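Binding component of ABC transporter (Wolinella succinogenes, PDB 3K4U) binds lysine in the cleft between its two lobes and probably serves as the solute-binding component of an ABC transporter. Local coordinates at residues 91-96 with 161-166; 120-125 with 139-144. All blocks are in the same frame, centred on the assembly; numbering follows the deposited sequence.

Interaction 1: 91-96 with 161-166. With LYS (lysine), chain K.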
loop_
_atom_site.group_PDB
_atom_site.type_symbol
_atom_site.label_atom_id
_atom_site.label_comp_id
_atom_site.label_asym_id
_atom_site.label_seq_id
_atom_site.Cartn_x
_atom_site.Cartn_y
_atom_site.Cartn_z
ATOM N N VAL E 91 -16.700 -17.362 10.376
ATOM C CA VAL E 91 -16.936 -17.968 11.685
ATOM C C VAL E 91 -16.106 -19.231 11.817
ATOM O O VAL E 91 -15.617 -19.748 10.811
ATOM C CB VAL E 91 -18.431 -18.305 11.790
ATOM C CG1 VAL E 91 -18.684 -19.667 12.530
ATOM C CG2 VAL E 91 -19.194 -17.112 12.378
ATOM N N GLY E 92 -15.939 -19.728 13.038
ATOM C CA GLY E 92 -15.319 -21.045 13.234
ATOM C C GLY E 92 -16.013 -21.847 14.318
ATOM O O GLY E 92 -16.785 -21.307 15.117
ATOM N N GLN E 93 -15.760 -23.144 14.347
ATOM C CA GLN E 93 -16.290 -23.948 15.435
ATOM C C GLN E 93 -15.512 -23.799 16.731
ATOM O O GLN E 93 -14.290 -23.681 16.725
ATOM C CB GLN E 93 -16.382 -25.416 15.038
ATOM C CG GLN E 93 -17.800 -25.903 14.930
ATOM C CD GLN E 93 -18.446 -25.442 13.679
ATOM O OE1 GLN E 93 -18.859 -24.296 13.563
ATOM N NE2 GLN E 93 -18.525 -26.327 12.703
ATOM N N SER E 94 -16.240 -23.783 17.835
ATOM C CA SER E 94 -15.667 -23.666 19.153
ATOM C C SER E 94 -16.256 -24.748 20.024
ATOM O O SER E 94 -17.072 -25.548 19.572
ATOM C CB SER E 94 -16.021 -22.321 19.753
ATOM O OG SER E 94 -14.945 -21.423 19.670
ATOM N N LEU E 95 -15.818 -24.779 21.279
ATOM C CA LEU E 95 -16.245 -25.784 22.231
ATOM C C LEU E 95 -16.841 -25.159 23.506
ATOM O O LEU E 95 -16.309 -24.179 24.051
ATOM C CB LEU E 95 -15.092 -26.727 22.547
ATOM C CG LEU E 95 -14.337 -27.356 21.365
ATOM C CD1 LEU E 95 -13.226 -28.255 21.867
ATOM C CD2 LEU E 95 -15.257 -28.138 20.421
ATOM N N LEU E 96 -17.970 -25.706 23.952
ATOM C CA LEU E 96 -18.457 -25.402 25.280
ATOM C C LEU E 96 -18.290 -26.662 26.115
ATOM O O LEU E 96 -18.758 -27.722 25.705
ATOM C CB LEU E 96 -19.916 -24.956 25.247
ATOM C CG LEU E 96 -20.312 -23.624 24.605
ATOM C CD1 LEU E 96 -21.806 -23.398 24.841
ATOM C CD2 LEU E 96 -19.485 -22.445 25.122
ATOM N N ILE E 161 -20.094 -28.635 20.589
ATOM C CA ILE E 161 -19.321 -28.067 19.462
ATOM C C ILE E 161 -20.260 -27.391 18.485
ATOM O O ILE E 161 -21.289 -27.948 18.123
ATOM C CB ILE E 161 -18.522 -29.112 18.668
ATOM C CG1 ILE E 161 -17.680 -28.411 17.573
ATOM C CG2 ILE E 161 -19.467 -30.158 18.042
ATOM C CD1 ILE E 161 -16.690 -29.350 16.786
ATOM N N PHE E 162 -19.897 -26.193 18.044
ATOM C CA PHE E 162 -20.766 -25.431 17.170
ATOM C C PHE E 162 -20.073 -24.134 16.795
ATOM O O PHE E 162 -19.071 -23.773 17.399
ATOM C CB PHE E 162 -22.091 -25.128 17.895
ATOM C CG PHE E 162 -23.240 -24.933 16.972
ATOM C CD1 PHE E 162 -23.990 -26.022 16.538
ATOM C CD2 PHE E 162 -23.575 -23.668 16.527
ATOM C CE1 PHE E 162 -25.043 -25.840 15.648
ATOM C CE2 PHE E 162 -24.621 -23.481 15.647
ATOM C CZ PHE E 162 -25.361 -24.566 15.207
ATOM N N ASP E 163 -20.628 -23.455 15.794
ATOM C CA ASP E 163 -20.233 -22.124 15.420
ATOM C C ASP E 163 -20.018 -21.259 16.653
ATOM O O ASP E 163 -20.848 -21.207 17.566
ATOM C CB ASP E 163 -21.265 -21.484 14.486
ATOM C CG ASP E 163 -21.441 -22.249 13.164
ATOM O OD1 ASP E 163 -21.806 -21.630 12.122
ATOM O OD2 ASP E 163 -21.230 -23.473 13.169
ATOM N N LEU E 164 -18.865 -20.585 16.652
ATOM C CA LEU E 164 -18.389 -19.792 17.780
ATOM C C LEU E 164 -19.338 -18.682 18.228
ATOM O O LEU E 164 -19.429 -18.397 19.423
ATOM C CB LEU E 164 -17.022 -19.191 17.440
ATOM C CG LEU E 164 -16.283 -18.418 18.520
ATOM C CD1 LEU E 164 -14.839 -18.698 18.328
ATOM C CD2 LEU E 164 -16.555 -16.937 18.412
ATOM N N PRO E 165 -20.032 -18.030 17.276
ATOM C CA PRO E 165 -20.866 -16.922 17.747
ATOM C C PRO E 165 -22.070 -17.412 18.507
ATOM O O PRO E 165 -22.576 -16.700 19.362
ATOM C CB PRO E 165 -21.245 -16.192 16.468
ATOM C CG PRO E 165 -20.134 -16.602 15.469
ATOM C CD PRO E 165 -19.896 -18.028 15.812
ATOM N N PHE E 166 -22.469 -18.649 18.255
ATOM C CA PHE E 166 -23.478 -19.299 19.093
ATOM C C PHE E 166 -23.007 -19.434 20.529
ATOM O O PHE E 166 -23.708 -19.016 21.466
ATOM C CB PHE E 166 -23.874 -20.661 18.538
ATOM C CG PHE E 166 -24.870 -21.410 19.391
ATOM C CD1 PHE E 166 -26.217 -21.441 19.045
ATOM C CD2 PHE E 166 -24.449 -22.126 20.519
ATOM C CE1 PHE E 166 -27.136 -22.141 19.818
ATOM C CE2 PHE E 166 -25.370 -22.840 21.302
ATOM C CZ PHE E 166 -26.714 -22.841 20.951
HETATM N N LYS K . -22.942 -22.709 9.942
HETATM C CA LYS K . -23.849 -23.772 10.325
HETATM C C LYS K . -24.090 -24.629 9.103
HETATM O O LYS K . -24.069 -24.109 7.989
HETATM C CB LYS K . -25.184 -23.184 10.805
HETATM C CG LYS K . -26.002 -24.097 11.688
HETATM C CD LYS K . -27.455 -23.886 11.450
HETATM C CE LYS K . -28.330 -24.504 12.546
HETATM N NZ LYS K . -29.736 -24.024 12.491
HETATM O OXT LYS K . -24.314 -25.834 9.195
#

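Interaction 2: 120-125 with 139-144. With LYS (lysine), chain K.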
loop_
_atom_site.group_PDB
_atom_site.type_symbol
_atom_site.label_atom_id
_atom_site.label_comp_id
_atom_site.label_asym_id
_atom_site.label_seq_id
_atom_site.Cartn_x
_atom_site.Cartn_y
_atom_site.Cartn_z
ATOM N N THR E 120 -23.555 -32.318 19.314
ATOM C CA THR E 120 -24.007 -31.216 18.480
ATOM C C THR E 120 -25.337 -31.503 17.726
ATOM O O THR E 120 -25.952 -32.579 17.868
ATOM C CB THR E 120 -22.901 -30.794 17.496
ATOM O OG1 THR E 120 -23.077 -29.415 17.136
ATOM C CG2 THR E 120 -22.913 -31.661 16.249
ATOM N N LYS E 121 -25.758 -30.539 16.920
ATOM C CA LYS E 121 -26.974 -30.687 16.170
ATOM C C LYS E 121 -26.740 -31.577 14.943
ATOM O O LYS E 121 -25.609 -31.651 14.424
ATOM C CB LYS E 121 -27.476 -29.313 15.743
ATOM C CG LYS E 121 -28.541 -29.361 14.618
ATOM C CD LYS E 121 -28.701 -27.966 14.032
ATOM C CE LYS E 121 -29.892 -27.866 13.140
ATOM N NZ LYS E 121 -31.143 -28.008 13.905
ATOM N N PHE E 122 -27.804 -32.217 14.459
ATOM C CA PHE E 122 -27.681 -33.150 13.344
ATOM C C PHE E 122 -27.553 -32.481 11.969
ATOM O O PHE E 122 -28.212 -31.455 11.690
ATOM C CB PHE E 122 -28.845 -34.146 13.331
ATOM C CG PHE E 122 -28.780 -35.133 12.199
ATOM C CD1 PHE E 122 -27.994 -36.304 12.313
ATOM C CD2 PHE E 122 -29.454 -34.888 11.001
ATOM C CE1 PHE E 122 -27.912 -37.231 11.264
ATOM C CE2 PHE E 122 -29.368 -35.816 9.926
ATOM C CZ PHE E 122 -28.584 -36.986 10.069
ATOM N N GLY E 123 -26.736 -33.097 11.107
ATOM C CA GLY E 123 -26.555 -32.644 9.715
ATOM C C GLY E 123 -26.148 -31.186 9.570
ATOM O O GLY E 123 -26.697 -30.468 8.758
ATOM N N VAL E 124 -25.166 -30.735 10.327
ATOM C CA VAL E 124 -24.839 -29.316 10.325
ATOM C C VAL E 124 -23.289 -29.133 10.339
ATOM O O VAL E 124 -22.561 -30.045 10.734
ATOM C CB VAL E 124 -25.537 -28.690 11.543
ATOM C CG1 VAL E 124 -24.563 -28.197 12.551
ATOM C CG2 VAL E 124 -26.464 -27.658 11.128
ATOM N N SER E 125 -22.793 -27.969 9.917
ATOM C CA SER E 125 -21.356 -27.720 9.818
ATOM C C SER E 125 -20.576 -28.420 10.908
ATOM O O SER E 125 -19.597 -29.104 10.632
ATOM C CB SER E 125 -21.042 -26.238 9.931
ATOM O OG SER E 125 -20.858 -25.658 8.673
ATOM N N LEU E 139 -19.515 -39.059 19.702
ATOM C CA LEU E 139 -20.336 -38.020 19.102
ATOM C C LEU E 139 -21.809 -38.423 19.021
ATOM O O LEU E 139 -22.166 -39.367 18.299
ATOM C CB LEU E 139 -19.820 -37.616 17.711
ATOM C CG LEU E 139 -20.644 -36.511 17.029
ATOM C CD1 LEU E 139 -20.122 -35.135 17.420
ATOM C CD2 LEU E 139 -20.638 -36.674 15.519
ATOM N N LYS E 140 -22.641 -37.674 19.752
ATOM C CA LYS E 140 -24.096 -37.804 19.694
ATOM C C LYS E 140 -24.747 -36.545 19.141
ATOM O O LYS E 140 -24.253 -35.431 19.331
ATOM C CB LYS E 140 -24.670 -38.091 21.072
ATOM C CG LYS E 140 -24.480 -39.517 21.538
ATOM C CD LYS E 140 -25.581 -39.915 22.488
ATOM C CE LYS E 140 -25.537 -39.117 23.758
ATOM N NZ LYS E 140 -26.351 -39.783 24.782
ATOM N N THR E 141 -25.885 -36.741 18.484
ATOM C CA THR E 141 -26.528 -35.669 17.735
ATOM C C THR E 141 -28.014 -35.498 18.069
ATOM O O THR E 141 -28.715 -36.456 18.346
ATOM C CB THR E 141 -26.460 -35.918 16.226
ATOM O OG1 THR E 141 -27.305 -37.039 15.914
ATOM C CG2 THR E 141 -25.043 -36.160 15.772
ATOM N N TYR E 142 -28.469 -34.255 17.972
ATOM C CA TYR E 142 -29.780 -33.859 18.357
ATOM C C TYR E 142 -30.336 -32.871 17.350
ATOM O O TYR E 142 -29.587 -32.087 16.738
ATOM C CB TYR E 142 -29.711 -33.234 19.748
ATOM C CG TYR E 142 -29.275 -34.239 20.790
ATOM C CD1 TYR E 142 -30.203 -35.095 21.376
ATOM C CD2 TYR E 142 -27.926 -34.363 21.160
ATOM C CE1 TYR E 142 -29.823 -36.026 22.305
ATOM C CE2 TYR E 142 -27.532 -35.302 22.097
ATOM C CZ TYR E 142 -28.494 -36.135 22.671
ATOM O OH TYR E 142 -28.134 -37.086 23.605
ATOM N N ASP E 143 -31.656 -32.906 17.204
ATOM C CA ASP E 143 -32.412 -32.036 16.314
ATOM C C ASP E 143 -32.215 -30.543 16.526
ATOM O O ASP E 143 -32.382 -29.769 15.575
ATOM C CB ASP E 143 -33.904 -32.391 16.389
ATOM C CG ASP E 143 -34.177 -33.778 15.848
ATOM O OD1 ASP E 143 -33.485 -34.145 14.854
ATOM O OD2 ASP E 143 -35.052 -34.498 16.414
ATOM N N THR E 144 -31.870 -30.129 17.745
ATOM C CA THR E 144 -31.613 -28.700 17.988
ATOM C C THR E 144 -30.343 -28.350 18.795
ATOM O O THR E 144 -29.876 -29.121 19.638
ATOM C CB THR E 144 -32.844 -27.961 18.588
ATOM O OG1 THR E 144 -33.071 -28.395 19.941
ATOM C CG2 THR E 144 -34.072 -28.185 17.732
HETATM N N LYS K . -22.942 -22.709 9.942
HETATM C CA LYS K . -23.849 -23.772 10.325
HETATM C C LYS K . -24.090 -24.629 9.103
HETATM O O LYS K . -24.069 -24.109 7.989
HETATM C CB LYS K . -25.184 -23.184 10.805
HETATM C CG LYS K . -26.002 -24.097 11.688
HETATM C CD LYS K . -27.455 -23.886 11.450
HETATM C CE LYS K . -28.330 -24.504 12.546
HETATM N NZ LYS K . -29.736 -24.024 12.491
HETATM O OXT LYS K . -24.314 -25.834 9.195
#

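Interaction 1: 91-96 with 161-166
Antiparallel strand pairing joins Gln93, Ser94 and Leu95 to Asp163, Phe162 and Ile161 at the end of strand 159-163, in a buried part of the mixed sheet beside the lysine pocket. Ser94 and Phe162 make the hydrogen-bonded pair: Ser94 N meets Phe162 O at 2.9 Å, nearly straight (171°), and Phe162 N answers to Ser94 O at 3.3 Å. Leu164 N, already helical, then donates to Gly92 O at 2.7 Å, carrying the ladder past the strand end. In the type II periplasmic-binding-protein fold to which the family belongs, such sheet-to-helix junctions border the ligand cleft; here Asp163, at the helix N-cap position, sends OD1 to the amino N of the bound lysine (2.7 Å), its CG standing beside the backbone N (chi1 -61°). Gln93 bends at its second torsion, resting CG on Ile161 CG1 at 3.6 Å, its amide plane about 10° from that of the Asp163 carboxylate. Cut back to alanine, this position would lose the contact with Ile161 CG1, and a gap would probably open between Ile161 and helix 125-133. Leu95 CD2 lies alongside Ile161 CG1 (3.7 Å), and Val91 CG2 packs on the ring of Pro165.

Interaction 2: 120-125 with 139-144
Thr120 and Lys121 pair with Thr141 and Tyr142 as the parallel strands of a beta-alpha-beta unit, strand 117-121, helix 125-133 and strand 138-142, whose first strand ends at the lysine pocket. Thr120 takes part through both backbone polar atoms: its N donates to Lys140 O at 3.2 Å, and its O accepts from Tyr142 N at 3.0 Å. One step on, Phe122 N bonds to Tyr142 O (2.9 Å) as the chain leaves the strand. The Phe122 ring swings out with CG opposite the backbone N (chi1 180°) and crosses Thr141, whose OG1 lies at the ring edge, near CD1.

Lys121 spans the strand ends. Its chain is extended as far as CE and turns at the last torsion (chi4 67°), bringing NZ to Asp143 O at 2.7 Å, just before the N-cap residue Thr144. Farther back along the same side chain, Lys121 CE approaches CE of the bound lysine at 3.8 Å. Where the loop enters helix 125-133, Ser125 N donates to the ligand's OXT at 2.7 Å, almost straight (171°), while Val124 CG2 packs against the ligand's aliphatic chain.

Two kinds of anchoring are thus combined. The helix start offers a backbone N-H to the ligand carboxylate, and the helix dipole would probably favour that negative charge. Lys121, tied to a carbonyl and with long, weak ion pairs to Glu12 and Glu145, probably lends its aliphatic part as a pocket wall fixed in position by its ammonium group.

Interactions 1 and 2 lie on one mixed sheet, their centres about 13 Å apart, and meet where strand 159-163 runs beside strand 117-121. Thr120 OG1 and Ile161 O, 2.5 Å apart, form a probable hydrogen bond between them, and the Phe162 ring, part of the pocket wall, packs its CE1 on Val124 CG1 at 3.9 Å. Along the sequence, 120-125 and 139-144 both fall between 91-96 and 161-166. The contacts grip the ligand's alpha-amino and alpha-carboxylate groups separately: interaction 1 supplies Asp163 to the amino group, interaction 2 the N-H of Ser125 to the carboxylate. Glu12, Gly71, Thr73 and Arg78 add further hydrogen bonds.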